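Local structure of putative cell adhesion protein (Bacteroides eggerthii, 4GPV) at residues Q161-D166 with S298-V303; K165-N170 with F237-G242; I178-A183 with L263-T268. The protein is probably a subunit of a cell-surface pilus of the FimA type, which would serve in adhesion. One frame throughout, in Å; residues are numbered along the deposited sequence.

Interaction 1: residues Q161-D166 with S298-V303; sequences QLIVKD and SYTVTV
I163 meets T302 and T300 of the neighbouring strand along its whole side chain. CB lies 4.0 Å from OG1 of T302. CG2 branches toward the methyl of T302, while CG1 carries CD1 back along the strand to CG2 of T300, a 3.7 Å contact between methyl groups. CG1 sits anti to the carbonyl carbon (chi1 -63°) and the chain then runs on extended, which brings CD1 past OG1 of T302 to T300. K165, next on this face, lays its CE 3.6 Å from CG2 of T302 before NZ goes on to bond S243. The two backbones run parallel, as neighbours in the C-terminal beta domain of the FimA-like family. Q161 and I163 bond through both N and O, to Y299 and V301 and to V301 and V303, and K165 through its N to V303 O. These bonds are short and straight; from I163 N to V301 O it is 2.8 Å. T302 adds a CA-H...O contact to the carbonyl of I163. On the other face L162 and V303 turn inward, CD1 of L162 crossing to 3.6 Å from CG2 of V303, and L263 and I265 of the second sheet cover L162 and V164. At the start of the pair a water lies between OE1 of Q161, OG of S298 and the carbonyl O of Y299, donating to the S298 hydroxyl, which also bonds D41.

Interaction 2: residues K165-N170 with F237-G242; sequences KDNRKN and FTINAG
K165 lays the first part of its side chain over the backbone of the loop 237-242, CB resting 3.7 Å from the carbonyl O of I239 and CG close to that of N240. Its NZ also donates to a water that in turn donates to the carbonyl O of A241. One direct hydrogen bond joins the segments, from D166 N to T238 O at 2.8 Å; the donor stands above the carbonyl plane of T238, 42° out of it. T238 itself opens an ST turn, its OG1 accepting from N240 N. Here the loop that follows strand 229-231 runs along the edge of strand 146-169 in the C-terminal domain, and D166 opens an Asx turn by accepting R168 N at OD1. D166 swings its carboxylate away from its own N (chi1 -169°), where the guanidinium of R168 takes it side-on: R168 NE to D166 OD1 at 2.8 Å, almost straight, and NH2 to OD2. R168 N and NE reach OD1 from opposite faces of the carboxylate, so that three bonds fix its rotation. R168 NH2 has a second carboxylate partner in D180. F237 CB lies 4.1 Å from D166 OD2, and the ring plane is nearly perpendicular to the carboxylate; NH2 of R168 lies at the ring edge. Toward solvent, CG2 of I239 touches OD1 of N167 at 3.8 Å, and a water links that OD1 to I239 O.

Interaction 3: residues I178-A183 with L263-T268; sequences ITDDAA and LAIKST
This is an antiparallel strand pairing broken by a classic beta bulge, and it lies in the second sheet of the C-terminal domain, where strand 262-271 runs between 176-193 and 274-283. T179 and T268 form a hydrogen-bonded pair with both backbone bonds made, and A182 takes the same kind of place opposite K266, its O accepting K266 N at 2.7 Å. Between them D181 is the extra residue: D181 N and A182 N both donate to the carbonyl O of K266, each in its plane, at 2.8 and 3.1 Å respectively. The bulge turns the D181 side chain toward strand 263-268, with CG anti to the carbonyl carbon (chi1 -52°), and OD2 becomes the meeting point of two donors. OG1 of T268 approaches OD2 of D181 on the syn side at 2.6 Å, only 15° out of the carboxylate plane, whereas NZ of K266 comes to the same OD2 from above that plane to form a salt bridge of 2.7 Å. K266 reaches it by bending at chi2, its CD and CE crossing obliquely past OD2. Were D181 an alanine, the ammonium of K266 would probably lose its counter-charge here and the T268 hydroxyl its acceptor across the bulge. On the other face OG of S267 donates to OD1 of D180 at 2.7 Å, on its anti side, while OD2 of D180 is turned to R168. I178 closes this end with CG2 against CB of S267, and A183 packs its CB on L162 of the facing sheet.

All three contacts lie within the FimA-like C-terminal domain, their centres 13 to 14 Å apart. Interactions 1 and 2 share K165 and D166 on strand 146-169, which pairs with strand 297-306 in one sheet; interaction 3 belongs to the other. Along the chain, strand 176-193 directly follows strand 146-169, the segments of interactions 2 and 3 alternate, and interaction 3 falls wholly between the two halves of interaction 1. The sheets pack face to face through L162, V164 and V301 against L263, I265 and A183, making the apolar core between them. Near R168, its salt bridge to D180 joins interactions 2 and 3, while F237 of the loop packs between V164 and I265.

Interaction 1: residues Q161-D166 with S298-V303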
loop_
_atom_site.group_PDB
_atom_site.type_symbol
_atom_site.label_atom_id
_atom_site.label_comp_id
_atom_site.label_asym_id
_atom_site.label_seq_id
_atom_site.Cartn_x
_atom_site.Cartn_y
_atom_site.Cartn_z
ATOM N N GLN A 161 7.506 5.079 -4.577
ATOM C CA GLN A 161 8.545 6.080 -4.313
ATOM C C GLN A 161 8.640 7.015 -5.497
ATOM O O GLN A 161 8.543 6.553 -6.633
ATOM C CB GLN A 161 9.922 5.408 -4.111
ATOM C CG GLN A 161 10.068 4.772 -2.739
ATOM C CD GLN A 161 11.341 3.969 -2.638
ATOM O OE1 GLN A 161 11.454 2.862 -3.170
ATOM N NE2 GLN A 161 12.322 4.526 -1.964
ATOM N N LEU A 162 8.920 8.308 -5.245
ATOM C CA LEU A 162 9.060 9.288 -6.313
ATOM C C LEU A 162 10.460 9.876 -6.337
ATOM O O LEU A 162 10.957 10.345 -5.307
ATOM C CB LEU A 162 8.004 10.411 -6.133
ATOM C CG LEU A 162 8.113 11.605 -7.063
ATOM C CD1 LEU A 162 7.898 11.183 -8.529
ATOM C CD2 LEU A 162 7.141 12.717 -6.655
ATOM N N ILE A 163 11.089 9.841 -7.528
ATOM C CA ILE A 163 12.381 10.480 -7.839
ATOM C C ILE A 163 12.095 11.587 -8.864
ATOM O O ILE A 163 11.596 11.279 -9.951
ATOM C CB ILE A 163 13.431 9.451 -8.357
ATOM C CG1 ILE A 163 13.767 8.404 -7.280
ATOM C CG2 ILE A 163 14.711 10.137 -8.860
ATOM C CD1 ILE A 163 14.530 7.223 -7.815
ATOM N N VAL A 164 12.430 12.853 -8.546
ATOM C CA VAL A 164 12.197 13.963 -9.442
ATOM C C VAL A 164 13.533 14.460 -9.982
ATOM O O VAL A 164 14.452 14.699 -9.202
ATOM C CB VAL A 164 11.423 15.096 -8.735
ATOM C CG1 VAL A 164 11.207 16.291 -9.679
ATOM C CG2 VAL A 164 10.089 14.577 -8.197
ATOM N N LYS A 165 13.658 14.523 -11.302
ATOM C CA LYS A 165 14.830 15.110 -11.981
ATOM C C LYS A 165 14.308 16.340 -12.672
ATOM O O LYS A 165 13.610 16.225 -13.682
ATOM C CB LYS A 165 15.491 14.111 -12.941
ATOM C CG LYS A 165 16.097 12.953 -12.175
ATOM C CD LYS A 165 16.606 11.859 -13.064
ATOM C CE LYS A 165 17.074 10.711 -12.215
ATOM N NZ LYS A 165 17.900 9.744 -12.990
ATOM N N ASP A 166 14.552 17.517 -12.074
ATOM C CA ASP A 166 13.992 18.755 -12.563
ATOM C C ASP A 166 14.965 19.509 -13.471
ATOM O O ASP A 166 15.934 20.101 -12.985
ATOM C CB ASP A 166 13.538 19.649 -11.406
ATOM C CG ASP A 166 12.709 20.833 -11.891
ATOM O OD1 ASP A 166 12.366 20.869 -13.103
ATOM O OD2 ASP A 166 12.395 21.712 -11.069
ATOM N N SER A 298 6.916 -2.825 -4.777
ATOM C CA SER A 298 7.528 -1.549 -4.480
ATOM C C SER A 298 7.808 -0.862 -5.822
ATOM O O SER A 298 8.577 -1.382 -6.615
ATOM C CB SER A 298 8.809 -1.786 -3.673
ATOM O OG SER A 298 9.551 -0.585 -3.492
ATOM N N TYR A 299 7.130 0.268 -6.094
ATOM C CA TYR A 299 7.248 0.960 -7.381
ATOM C C TYR A 299 8.136 2.159 -7.242
ATOM O O TYR A 299 7.955 2.965 -6.325
ATOM C CB TYR A 299 5.850 1.429 -7.888
ATOM C CG TYR A 299 4.894 0.265 -8.055
ATOM C CD1 TYR A 299 4.151 -0.210 -6.979
ATOM C CD2 TYR A 299 4.815 -0.431 -9.260
ATOM C CE1 TYR A 299 3.318 -1.319 -7.106
ATOM C CE2 TYR A 299 3.973 -1.540 -9.401
ATOM C CZ TYR A 299 3.233 -1.982 -8.313
ATOM O OH TYR A 299 2.450 -3.106 -8.373
ATOM N N THR A 300 9.038 2.306 -8.177
ATOM C CA THR A 300 9.917 3.475 -8.221
ATOM C C THR A 300 9.524 4.278 -9.463
ATOM O O THR A 300 9.540 3.756 -10.591
ATOM C CB THR A 300 11.387 3.092 -8.197
ATOM O OG1 THR A 300 11.687 2.415 -6.970
ATOM C CG2 THR A 300 12.291 4.319 -8.347
ATOM N N VAL A 301 9.089 5.524 -9.241
ATOM C CA VAL A 301 8.670 6.387 -10.330
ATOM C C VAL A 301 9.691 7.486 -10.474
ATOM O O VAL A 301 9.852 8.240 -9.518
ATOM C CB VAL A 301 7.275 6.992 -10.066
ATOM C CG1 VAL A 301 6.856 7.948 -11.195
ATOM C CG2 VAL A 301 6.217 5.907 -9.824
ATOM N N THR A 302 10.379 7.566 -11.639
ATOM C CA THR A 302 11.324 8.669 -11.917
ATOM C C THR A 302 10.662 9.594 -12.912
ATOM O O THR A 302 10.271 9.165 -13.992
ATOM C CB THR A 302 12.675 8.148 -12.416
ATOM O OG1 THR A 302 13.105 7.081 -11.580
ATOM C CG2 THR A 302 13.748 9.248 -12.490
ATOM N N VAL A 303 10.515 10.869 -12.541
ATOM C CA VAL A 303 9.871 11.879 -13.381
ATOM C C VAL A 303 10.950 12.890 -13.753
ATOM O O VAL A 303 11.553 13.478 -12.846
ATOM C CB VAL A 303 8.709 12.552 -12.597
ATOM C CG1 VAL A 303 8.018 13.629 -13.451
ATOM C CG2 VAL A 303 7.694 11.511 -12.113
HETATM O O HOH W 1 8.851 1.986 -3.695
#

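Interaction 2: residues K165-N170 with F237-G242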
loop_
_atom_site.group_PDB
_atom_site.type_symbol
_atom_site.label_atom_id
_atom_site.label_comp_id
_atom_site.label_asym_id
_atom_site.label_seq_id
_atom_site.Cartn_x
_atom_site.Cartn_y
_atom_site.Cartn_z
ATOM N N LYS A 165 13.658 14.523 -11.302
ATOM C CA LYS A 165 14.830 15.110 -11.981
ATOM C C LYS A 165 14.308 16.340 -12.672
ATOM O O LYS A 165 13.610 16.225 -13.682
ATOM C CB LYS A 165 15.491 14.111 -12.941
ATOM C CG LYS A 165 16.097 12.953 -12.175
ATOM C CD LYS A 165 16.606 11.859 -13.064
ATOM C CE LYS A 165 17.074 10.711 -12.215
ATOM N NZ LYS A 165 17.900 9.744 -12.990
ATOM N N ASP A 166 14.552 17.517 -12.074
ATOM C CA ASP A 166 13.992 18.755 -12.563
ATOM C C ASP A 166 14.965 19.509 -13.471
ATOM O O ASP A 166 15.934 20.101 -12.985
ATOM C CB ASP A 166 13.538 19.649 -11.406
ATOM C CG ASP A 166 12.709 20.833 -11.891
ATOM O OD1 ASP A 166 12.366 20.869 -13.103
ATOM O OD2 ASP A 166 12.395 21.712 -11.069
ATOM N N ASN A 167 14.652 19.545 -14.791
ATOM C CA ASN A 167 15.461 20.225 -15.803
ATOM C C ASN A 167 14.714 21.426 -16.374
ATOM O O ASN A 167 15.088 21.953 -17.425
ATOM C CB ASN A 167 15.887 19.268 -16.926
ATOM C CG ASN A 167 16.761 18.135 -16.458
ATOM O OD1 ASN A 167 17.481 18.229 -15.456
ATOM N ND2 ASN A 167 16.725 17.040 -17.190
ATOM N N ARG A 168 13.643 21.850 -15.689
ATOM C CA ARG A 168 12.902 23.044 -16.107
ATOM C C ARG A 168 13.760 24.270 -15.799
ATOM O O ARG A 168 14.487 24.273 -14.809
ATOM C CB ARG A 168 11.537 23.141 -15.398
ATOM C CG ARG A 168 10.515 22.072 -15.791
ATOM C CD ARG A 168 9.309 22.047 -14.846
ATOM N NE ARG A 168 9.748 21.766 -13.472
ATOM C CZ ARG A 168 8.994 21.878 -12.384
ATOM N NH1 ARG A 168 7.725 22.258 -12.480
ATOM N NH2 ARG A 168 9.501 21.598 -11.192
ATOM N N LYS A 169 13.688 25.286 -16.650
ATOM C CA LYS A 169 14.462 26.505 -16.450
ATOM C C LYS A 169 13.530 27.675 -16.279
ATOM O O LYS A 169 12.432 27.656 -16.826
ATOM C CB LYS A 169 15.389 26.765 -17.665
ATOM C CG LYS A 169 16.391 25.654 -17.971
ATOM C CD LYS A 169 17.308 26.020 -19.153
ATOM C CE LYS A 169 16.640 25.910 -20.506
ATOM N NZ LYS A 169 17.582 26.200 -21.612
ATOM N N ASN A 170 13.999 28.726 -15.589
ATOM C CA ASN A 170 13.282 29.993 -15.422
ATOM C C ASN A 170 11.842 29.792 -14.940
ATOM O O ASN A 170 10.894 30.295 -15.562
ATOM C CB ASN A 170 13.298 30.772 -16.735
ATOM C CG ASN A 170 14.675 30.987 -17.321
ATOM O OD1 ASN A 170 15.659 31.251 -16.616
ATOM N ND2 ASN A 170 14.769 30.851 -18.629
ATOM N N PHE A 237 13.308 20.233 -5.258
ATOM C CA PHE A 237 13.520 19.678 -6.598
ATOM C C PHE A 237 14.718 20.305 -7.295
ATOM O O PHE A 237 14.815 21.533 -7.423
ATOM C CB PHE A 237 12.271 19.818 -7.484
ATOM C CG PHE A 237 11.050 19.047 -7.040
ATOM C CD1 PHE A 237 11.157 17.987 -6.137
ATOM C CD2 PHE A 237 9.787 19.376 -7.528
ATOM C CE1 PHE A 237 10.018 17.279 -5.724
ATOM C CE2 PHE A 237 8.654 18.662 -7.114
ATOM C CZ PHE A 237 8.782 17.611 -6.229
ATOM N N THR A 238 15.647 19.447 -7.732
ATOM C CA THR A 238 16.859 19.867 -8.452
ATOM C C THR A 238 17.073 18.924 -9.657
ATOM O O THR A 238 16.270 18.005 -9.880
ATOM C CB THR A 238 18.094 19.860 -7.515
ATOM O OG1 THR A 238 18.484 18.512 -7.229
ATOM C CG2 THR A 238 17.887 20.648 -6.210
ATOM N N ILE A 239 18.206 19.093 -10.372
ATOM C CA ILE A 239 18.588 18.193 -11.470
ATOM C C ILE A 239 18.686 16.768 -10.928
ATOM O O ILE A 239 18.480 15.810 -11.670
ATOM C CB ILE A 239 19.918 18.652 -12.137
ATOM C CG1 ILE A 239 21.079 18.807 -11.084
ATOM C CG2 ILE A 239 19.673 19.961 -12.929
ATOM C CD1 ILE A 239 22.556 18.699 -11.647
ATOM N N ASN A 240 18.995 16.644 -9.617
ATOM C CA ASN A 240 19.043 15.406 -8.861
ATOM C C ASN A 240 19.840 14.316 -9.599
ATOM O O ASN A 240 19.306 13.230 -9.891
ATOM C CB ASN A 240 17.608 14.937 -8.547
ATOM C CG ASN A 240 17.504 13.799 -7.583
ATOM O OD1 ASN A 240 18.496 13.421 -6.912
ATOM N ND2 ASN A 240 16.293 13.209 -7.497
ATOM N N ALA A 241 21.114 14.626 -9.918
ATOM C CA ALA A 241 22.021 13.709 -10.619
ATOM C C ALA A 241 22.173 12.368 -9.876
ATOM O O ALA A 241 22.398 11.350 -10.522
ATOM C CB ALA A 241 23.381 14.347 -10.805
ATOM N N GLY A 242 22.031 12.390 -8.547
ATOM C CA GLY A 242 22.128 11.214 -7.691
ATOM C C GLY A 242 20.877 10.353 -7.594
ATOM O O GLY A 242 20.934 9.314 -6.961
HETATM O O HOH W 2 20.303 10.815 -11.976
HETATM O O HOH W 3 12.615 23.434 -9.080
HETATM O O HOH W 4 18.522 15.963 -14.391
#

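Interaction 3: residues I178-A183 with L263-T268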
loop_
_atom_site.group_PDB
_atom_site.type_symbol
_atom_site.label_atom_id
_atom_site.label_comp_id
_atom_site.label_asym_id
_atom_site.label_seq_id
_atom_site.Cartn_x
_atom_site.Cartn_y
_atom_site.Cartn_z
ATOM N N ILE A 178 5.793 29.063 -12.379
ATOM C CA ILE A 178 5.285 27.794 -11.866
ATOM C C ILE A 178 5.904 27.626 -10.514
ATOM O O ILE A 178 7.110 27.823 -10.358
ATOM C CB ILE A 178 5.504 26.558 -12.806
ATOM C CG1 ILE A 178 4.731 26.753 -14.121
ATOM C CG2 ILE A 178 5.066 25.238 -12.132
ATOM C CD1 ILE A 178 5.038 25.682 -15.223
ATOM N N THR A 179 5.059 27.322 -9.519
ATOM C CA THR A 179 5.478 26.998 -8.169
ATOM C C THR A 179 4.983 25.579 -7.899
ATOM O O THR A 179 3.784 25.316 -8.022
ATOM C CB THR A 179 4.938 28.031 -7.148
ATOM O OG1 THR A 179 5.456 29.322 -7.466
ATOM C CG2 THR A 179 5.285 27.665 -5.693
ATOM N N ASP A 180 5.888 24.654 -7.561
ATOM C CA ASP A 180 5.450 23.305 -7.239
ATOM C C ASP A 180 4.886 23.297 -5.830
ATOM O O ASP A 180 5.508 23.880 -4.924
ATOM C CB ASP A 180 6.615 22.315 -7.358
ATOM C CG ASP A 180 7.206 22.225 -8.748
ATOM O OD1 ASP A 180 6.442 22.379 -9.739
ATOM O OD2 ASP A 180 8.435 22.073 -8.851
ATOM N N ASP A 181 3.720 22.629 -5.616
ATOM C CA ASP A 181 3.097 22.666 -4.297
ATOM C C ASP A 181 3.233 21.354 -3.537
ATOM O O ASP A 181 3.514 21.370 -2.333
ATOM C CB ASP A 181 1.614 23.068 -4.413
ATOM C CG ASP A 181 1.391 24.339 -5.211
ATOM O OD1 ASP A 181 2.061 25.362 -4.916
ATOM O OD2 ASP A 181 0.573 24.312 -6.144
ATOM N N ALA A 182 2.996 20.222 -4.198
ATOM C CA ALA A 182 3.034 18.952 -3.487
ATOM C C ALA A 182 3.217 17.751 -4.397
ATOM O O ALA A 182 2.921 17.814 -5.591
ATOM C CB ALA A 182 1.718 18.775 -2.723
ATOM N N ALA A 183 3.721 16.658 -3.824
ATOM C CA ALA A 183 3.698 15.353 -4.458
ATOM C C ALA A 183 2.428 14.710 -3.910
ATOM O O ALA A 183 2.231 14.664 -2.680
ATOM C CB ALA A 183 4.944 14.532 -4.098
ATOM N N LEU A 263 0.019 9.000 -9.484
ATOM C CA LEU A 263 1.033 9.740 -8.717
ATOM C C LEU A 263 1.322 11.017 -9.480
ATOM O O LEU A 263 1.488 10.958 -10.688
ATOM C CB LEU A 263 2.330 8.921 -8.514
ATOM C CG LEU A 263 3.487 9.677 -7.806
ATOM C CD1 LEU A 263 3.167 9.953 -6.329
ATOM C CD2 LEU A 263 4.780 8.899 -7.951
ATOM N N ALA A 264 1.329 12.191 -8.804
ATOM C CA ALA A 264 1.621 13.411 -9.533
ATOM C C ALA A 264 2.360 14.437 -8.698
ATOM O O ALA A 264 2.289 14.437 -7.461
ATOM C CB ALA A 264 0.313 14.057 -10.012
ATOM N N ILE A 265 3.038 15.331 -9.403
ATOM C CA ILE A 265 3.511 16.578 -8.837
ATOM C C ILE A 265 2.386 17.558 -9.119
ATOM O O ILE A 265 2.006 17.694 -10.278
ATOM C CB ILE A 265 4.857 17.064 -9.384
ATOM C CG1 ILE A 265 5.973 16.053 -9.085
ATOM C CG2 ILE A 265 5.180 18.488 -8.814
ATOM C CD1 ILE A 265 7.205 16.247 -9.963
ATOM N N LYS A 266 1.831 18.210 -8.084
ATOM C CA LYS A 266 0.782 19.221 -8.266
ATOM C C LYS A 266 1.457 20.577 -8.114
ATOM O O LYS A 266 2.184 20.785 -7.140
ATOM C CB LYS A 266 -0.346 19.020 -7.228
ATOM C CG LYS A 266 -1.489 20.011 -7.410
ATOM C CD LYS A 266 -1.350 21.218 -6.502
ATOM C CE LYS A 266 -2.140 22.387 -7.043
ATOM N NZ LYS A 266 -2.028 23.564 -6.136
ATOM N N SER A 267 1.233 21.489 -9.073
ATOM C CA SER A 267 1.868 22.789 -9.032
ATOM C C SER A 267 0.855 23.866 -9.335
ATOM O O SER A 267 -0.295 23.555 -9.679
ATOM C CB SER A 267 3.010 22.826 -10.047
ATOM O OG SER A 267 3.874 21.719 -9.858
ATOM N N THR A 268 1.259 25.118 -9.164
ATOM C CA THR A 268 0.421 26.275 -9.504
ATOM C C THR A 268 1.113 27.057 -10.618
ATOM O O THR A 268 2.268 27.484 -10.464
ATOM C CB THR A 268 0.133 27.160 -8.296
ATOM O OG1 THR A 268 -0.556 26.373 -7.313
ATOM C CG2 THR A 268 -0.744 28.354 -8.661
#